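Local coordinates for protein uncharacterized ACR, COG1565 superfamily (Burkholderia thailandensis, PDB 4F3N) that is of unknown function but has a methyltransferase fold and may act as an S-adenosylmethionine-dependent protein-arginine methyltransferase, at residues Y81-Y94 with D327-A339. Sequence-based numbering, arbitrary orientation.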
ATOM      1  N   TYR A  81     -10.188   5.397 -14.239  1.00  9.53           N
ATOM      2  CA  TYR A  81     -10.103   6.755 -13.745  1.00  9.21           C
ATOM      3  C   TYR A  81      -8.966   6.892 -12.740  1.00  9.32           C
ATOM      4  O   TYR A  81      -8.094   7.774 -12.858  1.00  9.08           O
ATOM      5  CB  TYR A  81     -11.455   7.204 -13.137  1.00  9.01           C
ATOM      6  CG  TYR A  81     -11.373   8.568 -12.530  1.00  8.62           C
ATOM      7  CD1 TYR A  81     -11.565   9.698 -13.302  1.00  8.90           C
ATOM      8  CD2 TYR A  81     -11.067   8.736 -11.179  1.00  8.67           C
ATOM      9  CE1 TYR A  81     -11.465  10.985 -12.742  1.00  8.80           C
ATOM     10  CE2 TYR A  81     -10.930   9.984 -10.633  1.00  8.65           C
ATOM     11  CZ  TYR A  81     -11.092  11.105 -11.409  1.00  8.90           C
ATOM     12  OH  TYR A  81     -10.956  12.365 -10.839  1.00  9.15           O
ATOM     13  N   MET A  82      -8.972   6.014 -11.744  1.00  9.53           N
ATOM     14  CA  MET A  82      -7.996   6.085 -10.684  1.00  9.76           C
ATOM     15  C   MET A  82      -6.595   5.830 -11.244  1.00 10.81           C
ATOM     16  O   MET A  82      -5.635   6.498 -10.882  1.00 10.66           O
ATOM     17  CB  MET A  82      -8.321   5.040  -9.614  1.00  9.67           C
ATOM     18  CG  MET A  82      -7.511   5.191  -8.358  1.00  9.85           C
ATOM     19  SD  MET A  82      -8.156   4.049  -7.138  1.00 10.17           S
ATOM     20  CE  MET A  82      -6.709   3.837  -6.113  1.00  9.84           C
ATOM     21  N   GLU A  83      -6.490   4.877 -12.160  1.00 12.11           N
ATOM     22  CA  GLU A  83      -5.161   4.596 -12.764  1.00 14.21           C
ATOM     23  C   GLU A  83      -4.599   5.848 -13.415  1.00 13.95           C
ATOM     24  O   GLU A  83      -3.403   6.197 -13.247  1.00 13.64           O
ATOM     25  CB  GLU A  83      -5.237   3.474 -13.775  1.00 16.77           C
ATOM     26  CG  GLU A  83      -3.927   3.239 -14.561  1.00 21.47           C
ATOM     27  CD  GLU A  83      -4.116   2.264 -15.705  1.00 26.08           C
ATOM     28  OE1 GLU A  83      -5.245   1.746 -15.895  1.00 31.30           O
ATOM     29  OE2 GLU A  83      -3.146   2.055 -16.474  1.00 34.26           O
ATOM     30  N   ARG A  84      -5.437   6.544 -14.175  1.00 12.99           N
ATOM     31  CA  ARG A  84      -4.951   7.686 -14.907  1.00 14.23           C
ATOM     32  C   ARG A  84      -4.631   8.911 -14.020  1.00 12.73           C
ATOM     33  O   ARG A  84      -3.583   9.557 -14.201  1.00 12.86           O
ATOM     34  CB  ARG A  84      -5.934   8.032 -16.052  1.00 16.00           C
ATOM     35  CG  ARG A  84      -5.951   7.012 -17.176  1.00 18.91           C
ATOM     36  CD  ARG A  84      -4.574   6.788 -17.783  1.00 21.67           C
ATOM     37  NE  ARG A  84      -4.103   7.948 -18.538  1.00 24.43           N
ATOM     38  CZ  ARG A  84      -2.912   8.014 -19.147  1.00 25.44           C
ATOM     39  NH1 ARG A  84      -2.560   9.101 -19.825  1.00 26.24           N
ATOM     40  NH2 ARG A  84      -2.060   7.001 -19.065  1.00 26.54           N
ATOM     41  N   VAL A  85      -5.487   9.223 -13.049  1.00 12.17           N
ATOM     42  CA  VAL A  85      -5.255  10.423 -12.239  1.00 12.40           C
ATOM     43  C   VAL A  85      -4.068  10.228 -11.302  1.00 12.30           C
ATOM     44  O   VAL A  85      -3.365  11.201 -10.950  1.00 13.41           O
ATOM     45  CB  VAL A  85      -6.496  10.921 -11.470  1.00 12.01           C
ATOM     46  CG1 VAL A  85      -7.662  11.182 -12.428  1.00 11.32           C
ATOM     47  CG2 VAL A  85      -6.874   9.954 -10.364  1.00 12.33           C
ATOM     48  N   LEU A  86      -3.773   8.975 -10.941  1.00 11.82           N
ATOM     49  CA  LEU A  86      -2.657   8.704 -10.064  1.00 12.13           C
ATOM     50  C   LEU A  86      -1.352   8.470 -10.844  1.00 13.02           C
ATOM     51  O   LEU A  86      -0.305   8.903 -10.403  1.00 13.97           O
ATOM     52  CB  LEU A  86      -2.965   7.511  -9.146  1.00 11.67           C
ATOM     53  CG  LEU A  86      -4.111   7.646  -8.118  1.00 11.21           C
ATOM     54  CD1 LEU A  86      -4.193   6.383  -7.250  1.00 11.16           C
ATOM     55  CD2 LEU A  86      -3.855   8.869  -7.248  1.00 11.37           C
ATOM     56  N   TYR A  87      -1.440   7.802 -11.983  1.00 13.33           N
ATOM     57  CA  TYR A  87      -0.248   7.242 -12.647  1.00 14.58           C
ATOM     58  C   TYR A  87      -0.031   7.719 -14.087  1.00 15.53           C
ATOM     59  O   TYR A  87       0.903   7.248 -14.735  1.00 16.36           O
ATOM     60  CB  TYR A  87      -0.253   5.721 -12.577  1.00 14.85           C
ATOM     61  CG  TYR A  87      -0.356   5.207 -11.168  1.00 14.93           C
ATOM     62  CD1 TYR A  87       0.702   5.386 -10.285  1.00 15.82           C
ATOM     63  CD2 TYR A  87      -1.510   4.606 -10.692  1.00 14.49           C
ATOM     64  CE1 TYR A  87       0.622   4.982  -8.973  1.00 15.76           C
ATOM     65  CE2 TYR A  87      -1.604   4.177  -9.361  1.00 14.66           C
ATOM     66  CZ  TYR A  87      -0.534   4.358  -8.515  1.00 15.52           C
ATOM     67  OH  TYR A  87      -0.520   3.981  -7.170  1.00 15.74           O
ATOM     68  N   ALA A  88      -0.836   8.661 -14.600  1.00 15.35           N
ATOM     69  CA  ALA A  88      -0.583   9.158 -15.980  1.00 17.24           C
ATOM     70  C   ALA A  88       0.824   9.767 -16.065  1.00 18.93           C
ATOM     71  O   ALA A  88       1.170  10.580 -15.241  1.00 19.04           O
ATOM     72  CB  ALA A  88      -1.617  10.205 -16.388  1.00 16.66           C
ATOM     73  N   PRO A  89       1.610   9.404 -17.090  1.00 22.18           N
ATOM     74  CA  PRO A  89       2.980   9.937 -17.108  1.00 25.05           C
ATOM     75  C   PRO A  89       3.008  11.445 -17.003  1.00 26.31           C
ATOM     76  O   PRO A  89       2.283  12.140 -17.707  1.00 27.45           O
ATOM     77  CB  PRO A  89       3.513   9.473 -18.460  1.00 25.13           C
ATOM     78  CG  PRO A  89       2.803   8.182 -18.688  1.00 24.58           C
ATOM     79  CD  PRO A  89       1.397   8.422 -18.158  1.00 22.87           C
ATOM     80  N   GLY A  90       3.823  11.974 -16.113  1.00 28.67           N
ATOM     81  CA  GLY A  90       3.968  13.414 -16.072  1.00 30.48           C
ATOM     82  C   GLY A  90       2.946  14.153 -15.248  1.00 32.03           C
ATOM     83  O   GLY A  90       3.322  15.006 -14.457  1.00 35.47           O
ATOM     84  N   MET A  91       1.662  13.828 -15.424  1.00 31.05           N
ATOM     85  CA  MET A  91       0.552  14.591 -14.864  1.00 30.24           C
ATOM     86  C   MET A  91      -0.193  13.920 -13.713  1.00 26.77           C
ATOM     87  O   MET A  91      -0.959  14.584 -12.998  1.00 25.22           O
ATOM     88  CB  MET A  91      -0.458  14.844 -15.953  1.00 34.18           C
ATOM     89  CG  MET A  91       0.117  15.570 -17.151  1.00 38.54           C
ATOM     90  SD  MET A  91      -1.254  16.097 -18.170  1.00 43.13           S
ATOM     91  CE  MET A  91      -1.978  14.519 -18.667  1.00 38.00           C
ATOM     92  N   GLY A  92       0.002  12.619 -13.563  1.00 23.40           N
ATOM     93  CA  GLY A  92      -0.658  11.862 -12.490  1.00 22.59           C
ATOM     94  C   GLY A  92      -0.102  12.248 -11.134  1.00 22.05           C
ATOM     95  O   GLY A  92       1.006  12.779 -11.039  1.00 23.41           O
ATOM     96  N   TYR A  93      -0.837  11.967 -10.070  1.00 20.14           N
ATOM     97  CA  TYR A  93      -0.422  12.361  -8.752  1.00 20.97           C
ATOM     98  C   TYR A  93       0.979  11.850  -8.395  1.00 23.25           C
ATOM     99  O   TYR A  93       1.794  12.601  -7.831  1.00 24.21           O
ATOM    100  CB  TYR A  93      -1.370  11.836  -7.706  1.00 20.75           C
ATOM    101  CG  TYR A  93      -1.037  12.312  -6.309  1.00 21.26           C
ATOM    102  CD1 TYR A  93      -1.204  13.647  -5.962  1.00 21.67           C
ATOM    103  CD2 TYR A  93      -0.557  11.436  -5.336  1.00 21.63           C
ATOM    104  CE1 TYR A  93      -0.885  14.102  -4.697  1.00 22.50           C
ATOM    105  CE2 TYR A  93      -0.241  11.878  -4.067  1.00 22.83           C
ATOM    106  CZ  TYR A  93      -0.417  13.216  -3.753  1.00 23.12           C
ATOM    107  OH  TYR A  93      -0.131  13.691  -2.496  1.00 24.23           O
ATOM    108  N   TYR A  94       1.212  10.572  -8.671  1.00 23.89           N
ATOM    109  CA  TYR A  94       2.456   9.895  -8.240  1.00 27.89           C
ATOM    110  C   TYR A  94       3.558   9.954  -9.266  1.00 32.51           C
ATOM    111  O   TYR A  94       4.717   9.587  -8.980  1.00 33.65           O
ATOM    112  CB  TYR A  94       2.190   8.430  -7.939  1.00 27.25           C
ATOM    113  CG  TYR A  94       1.393   8.171  -6.704  1.00 26.77           C
ATOM    114  CD1 TYR A  94       1.906   8.451  -5.446  1.00 29.49           C
ATOM    115  CD2 TYR A  94       0.137   7.631  -6.779  1.00 25.43           C
ATOM    116  CE1 TYR A  94       1.170   8.197  -4.301  1.00 28.81           C
ATOM    117  CE2 TYR A  94      -0.612   7.383  -5.655  1.00 26.08           C
ATOM    118  CZ  TYR A  94      -0.093   7.651  -4.408  1.00 28.58           C
ATOM    119  OH  TYR A  94      -0.835   7.353  -3.269  1.00 28.48           O
ATOM    120  N   ASP A 327     -14.165  12.750  -2.134  1.00 17.50           N
ATOM    121  CA  ASP A 327     -14.475  13.047  -3.537  1.00 15.98           C
ATOM    122  C   ASP A 327     -13.270  12.889  -4.455  1.00 14.37           C
ATOM    123  O   ASP A 327     -12.402  13.752  -4.519  1.00 13.81           O
ATOM    124  CB  ASP A 327     -15.039  14.461  -3.656  1.00 16.00           C
ATOM    125  CG  ASP A 327     -15.497  14.800  -5.058  1.00 15.53           C
ATOM    126  OD1 ASP A 327     -15.341  13.962  -5.966  1.00 15.38           O
ATOM    127  OD2 ASP A 327     -16.023  15.907  -5.238  1.00 16.17           O
ATOM    128  N   PRO A 328     -13.222  11.794  -5.249  1.00 13.04           N
ATOM    129  CA  PRO A 328     -12.078  11.604  -6.123  1.00 12.35           C
ATOM    130  C   PRO A 328     -12.008  12.492  -7.377  1.00 11.70           C
ATOM    131  O   PRO A 328     -11.034  12.394  -8.103  1.00 11.42           O
ATOM    132  CB  PRO A 328     -12.229  10.155  -6.564  1.00 12.48           C
ATOM    133  CG  PRO A 328     -13.681   9.975  -6.613  1.00 12.82           C
ATOM    134  CD  PRO A 328     -14.210  10.716  -5.413  1.00 13.26           C
ATOM    135  N   PHE A 329     -13.012  13.342  -7.611  1.00 10.79           N
ATOM    136  CA  PHE A 329     -13.081  14.190  -8.780  1.00 10.80           C
ATOM    137  C   PHE A 329     -12.516  15.586  -8.476  1.00 10.97           C
ATOM    138  O   PHE A 329     -12.377  16.411  -9.366  1.00 11.85           O
ATOM    139  CB  PHE A 329     -14.545  14.275  -9.234  1.00 10.83           C
ATOM    140  CG  PHE A 329     -15.141  12.930  -9.543  1.00 10.44           C
ATOM    141  CD1 PHE A 329     -14.423  12.003 -10.303  1.00 10.33           C
ATOM    142  CD2 PHE A 329     -16.362  12.591  -9.065  1.00 10.86           C
ATOM    143  CE1 PHE A 329     -14.939  10.737 -10.578  1.00 10.08           C
ATOM    144  CE2 PHE A 329     -16.904  11.351  -9.351  1.00 10.93           C
ATOM    145  CZ  PHE A 329     -16.185  10.431 -10.085  1.00 10.74           C
ATOM    146  N   VAL A 330     -12.132  15.820  -7.230  1.00 11.12           N
ATOM    147  CA  VAL A 330     -11.381  17.068  -6.876  1.00 11.40           C
ATOM    148  C   VAL A 330      -9.978  17.069  -7.527  1.00 11.06           C
ATOM    149  O   VAL A 330      -9.214  16.098  -7.411  1.00 10.55           O
ATOM    150  CB  VAL A 330     -11.286  17.236  -5.341  1.00 11.48           C
ATOM    151  CG1 VAL A 330     -10.239  18.301  -4.953  1.00 11.64           C
ATOM    152  CG2 VAL A 330     -12.666  17.537  -4.749  1.00 12.31           C
ATOM    153  N   TYR A 331      -9.659  18.162  -8.205  1.00 11.02           N
ATOM    154  CA  TYR A 331      -8.359  18.421  -8.819  1.00 11.53           C
ATOM    155  C   TYR A 331      -7.585  17.158  -9.219  1.00 11.02           C
ATOM    156  O   TYR A 331      -6.600  16.801  -8.570  1.00 10.55           O
ATOM    157  CB  TYR A 331      -7.512  19.331  -7.913  1.00 11.88           C
ATOM    158  CG  TYR A 331      -8.113  20.700  -7.757  1.00 12.72           C
ATOM    159  CD1 TYR A 331      -8.309  21.518  -8.874  1.00 13.14           C
ATOM    160  CD2 TYR A 331      -8.543  21.156  -6.520  1.00 12.92           C
ATOM    161  CE1 TYR A 331      -8.909  22.764  -8.745  1.00 13.80           C
ATOM    162  CE2 TYR A 331      -9.132  22.404  -6.383  1.00 13.79           C
ATOM    163  CZ  TYR A 331      -9.334  23.183  -7.501  1.00 14.02           C
ATOM    164  OH  TYR A 331      -9.900  24.443  -7.363  1.00 14.84           O
ATOM    165  N   PRO A 332      -8.049  16.470 -10.280  1.00 10.72           N
ATOM    166  CA  PRO A 332      -7.315  15.316 -10.789  1.00 10.90           C
ATOM    167  C   PRO A 332      -5.805  15.592 -10.930  1.00 11.41           C
ATOM    168  O   PRO A 332      -5.403  16.595 -11.515  1.00 12.41           O
ATOM    169  CB  PRO A 332      -7.942  15.065 -12.165  1.00 10.78           C
ATOM    170  CG  PRO A 332      -9.329  15.542 -12.013  1.00 10.84           C
ATOM    171  CD  PRO A 332      -9.243  16.760 -11.096  1.00 11.14           C
ATOM    172  N   GLY A 333      -5.005  14.698 -10.398  1.00 11.96           N
ATOM    173  CA  GLY A 333      -3.552  14.832 -10.486  1.00 12.32           C
ATOM    174  C   GLY A 333      -2.945  15.539  -9.292  1.00 13.54           C
ATOM    175  O   GLY A 333      -1.705  15.516  -9.129  1.00 13.50           O
ATOM    176  N   LEU A 334      -3.758  16.225  -8.477  1.00 13.37           N
ATOM    177  CA  LEU A 334      -3.235  17.013  -7.351  1.00 13.82           C
ATOM    178  C   LEU A 334      -3.605  16.455  -5.987  1.00 14.30           C
ATOM    179  O   LEU A 334      -3.261  17.035  -4.953  1.00 14.16           O
ATOM    180  CB  LEU A 334      -3.692  18.469  -7.440  1.00 14.36           C
ATOM    181  CG  LEU A 334      -3.415  19.187  -8.755  1.00 15.15           C
ATOM    182  CD1 LEU A 334      -3.907  20.644  -8.667  1.00 15.37           C
ATOM    183  CD2 LEU A 334      -1.931  19.140  -9.121  1.00 14.97           C
ATOM    184  N   GLN A 335      -4.325  15.326  -5.961  1.00 13.96           N
ATOM    185  CA  GLN A 335      -4.635  14.673  -4.725  1.00 14.23           C
ATOM    186  C   GLN A 335      -4.424  13.156  -4.846  1.00 14.15           C
ATOM    187  O   GLN A 335      -4.445  12.598  -5.953  1.00 13.04           O
ATOM    188  CB  GLN A 335      -6.079  14.998  -4.275  1.00 14.13           C
ATOM    189  CG  GLN A 335      -7.169  14.443  -5.197  1.00 14.01           C
ATOM    190  CD  GLN A 335      -8.552  14.514  -4.580  1.00 14.33           C
ATOM    191  OE1 GLN A 335      -8.810  15.288  -3.639  1.00 15.20           O
ATOM    192  NE2 GLN A 335      -9.483  13.706  -5.112  1.00 13.41           N
ATOM    193  N   ASP A 336      -4.228  12.540  -3.686  1.00 15.52           N
ATOM    194  CA  ASP A 336      -4.091  11.091  -3.518  1.00 16.87           C
ATOM    195  C   ASP A 336      -5.495  10.491  -3.517  1.00 15.23           C
ATOM    196  O   ASP A 336      -6.437  11.135  -3.096  1.00 14.85           O
ATOM    197  CB  ASP A 336      -3.464  10.853  -2.125  1.00 21.06           C
ATOM    198  CG  ASP A 336      -2.862   9.516  -1.957  1.00 25.89           C
ATOM    199  OD1 ASP A 336      -2.921   8.692  -2.892  1.00 30.15           O
ATOM    200  OD2 ASP A 336      -2.311   9.305  -0.849  1.00 28.20           O
ATOM    201  N   ILE A 337      -5.613   9.247  -3.970  1.00 13.22           N
ATOM    202  CA  ILE A 337      -6.844   8.474  -3.845  1.00 12.69           C
ATOM    203  C   ILE A 337      -6.409   7.094  -3.347  1.00 11.98           C
ATOM    204  O   ILE A 337      -5.525   6.471  -3.955  1.00 11.32           O
ATOM    205  CB  ILE A 337      -7.606   8.287  -5.189  1.00 12.30           C
ATOM    206  CG1 ILE A 337      -7.921   9.657  -5.857  1.00 12.54           C
ATOM    207  CG2 ILE A 337      -8.900   7.499  -4.918  1.00 12.25           C
ATOM    208  CD1 ILE A 337      -8.455   9.568  -7.289  1.00 12.96           C
ATOM    209  N   THR A 338      -6.945   6.640  -2.212  1.00 11.86           N
ATOM    210  CA  THR A 338      -6.546   5.335  -1.683  1.00 12.12           C
ATOM    211  C   THR A 338      -7.789   4.579  -1.260  1.00 11.09           C
ATOM    212  O   THR A 338      -8.839   5.135  -1.081  1.00 10.21           O
ATOM    213  CB  THR A 338      -5.612   5.436  -0.433  1.00 13.40           C
ATOM    214  OG1 THR A 338      -6.290   6.128   0.620  1.00 14.93           O
ATOM    215  CG2 THR A 338      -4.324   6.160  -0.762  1.00 15.52           C
ATOM    216  N   ALA A 339      -7.647   3.283  -1.101  1.00 10.80           N
ATOM    217  CA  ALA A 339      -8.680   2.477  -0.497  1.00 10.46           C
ATOM    218  C   ALA A 339      -7.977   1.609   0.517  1.00 10.72           C
ATOM    219  O   ALA A 339      -6.818   1.315   0.354  1.00 10.65           O
ATOM    220  CB  ALA A 339      -9.336   1.584  -1.522  1.00 12.02           C
TER
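Tyr81 reaches from helix 81-87 into the turn at 327-330 and donates its OH to Pro328 O at 2.7 Å. The acceptor lies in the plane of the phenol ring, at its edge. With CG anti to the backbone N (chi1 176°), the ring extends between Val85 CG1 on one face and Phe329 on the other. Phe329 turns its edge to that face in a T-shaped pair, planes at 78°. Ile337 fits against the helix. Its CD1 presses on Val85 CG2 at a tight 3.5 Å, and its CG2 meets Met82 SD.

After the helix, Tyr93 lays one ring face over the peptide joining Gln335 and Asp336, with Asp336 N above the ring centre. Tyr93 CA gives a CH···O contact to Gly333 O, 3.4 Å away. Tyr94 OH donates weakly to Asp336 OD1, its ring perpendicular to the carboxylate.

Second-shell bonds shape the turn. Asp327 OD1 accepts from Phe329 N in an Asx turn, and Gln335 NE2 donates to Asp327 O while His325 holds OE1. Asp336's side chain lies about 8 Å from that of Thr113, an S-adenosylhomocysteine-binding residue. Helix 52-71 packs on Tyr81 and Val85, strand 245-250 touches Pro328 and Pro332, and strand 317-319 pairs with strand 336-342.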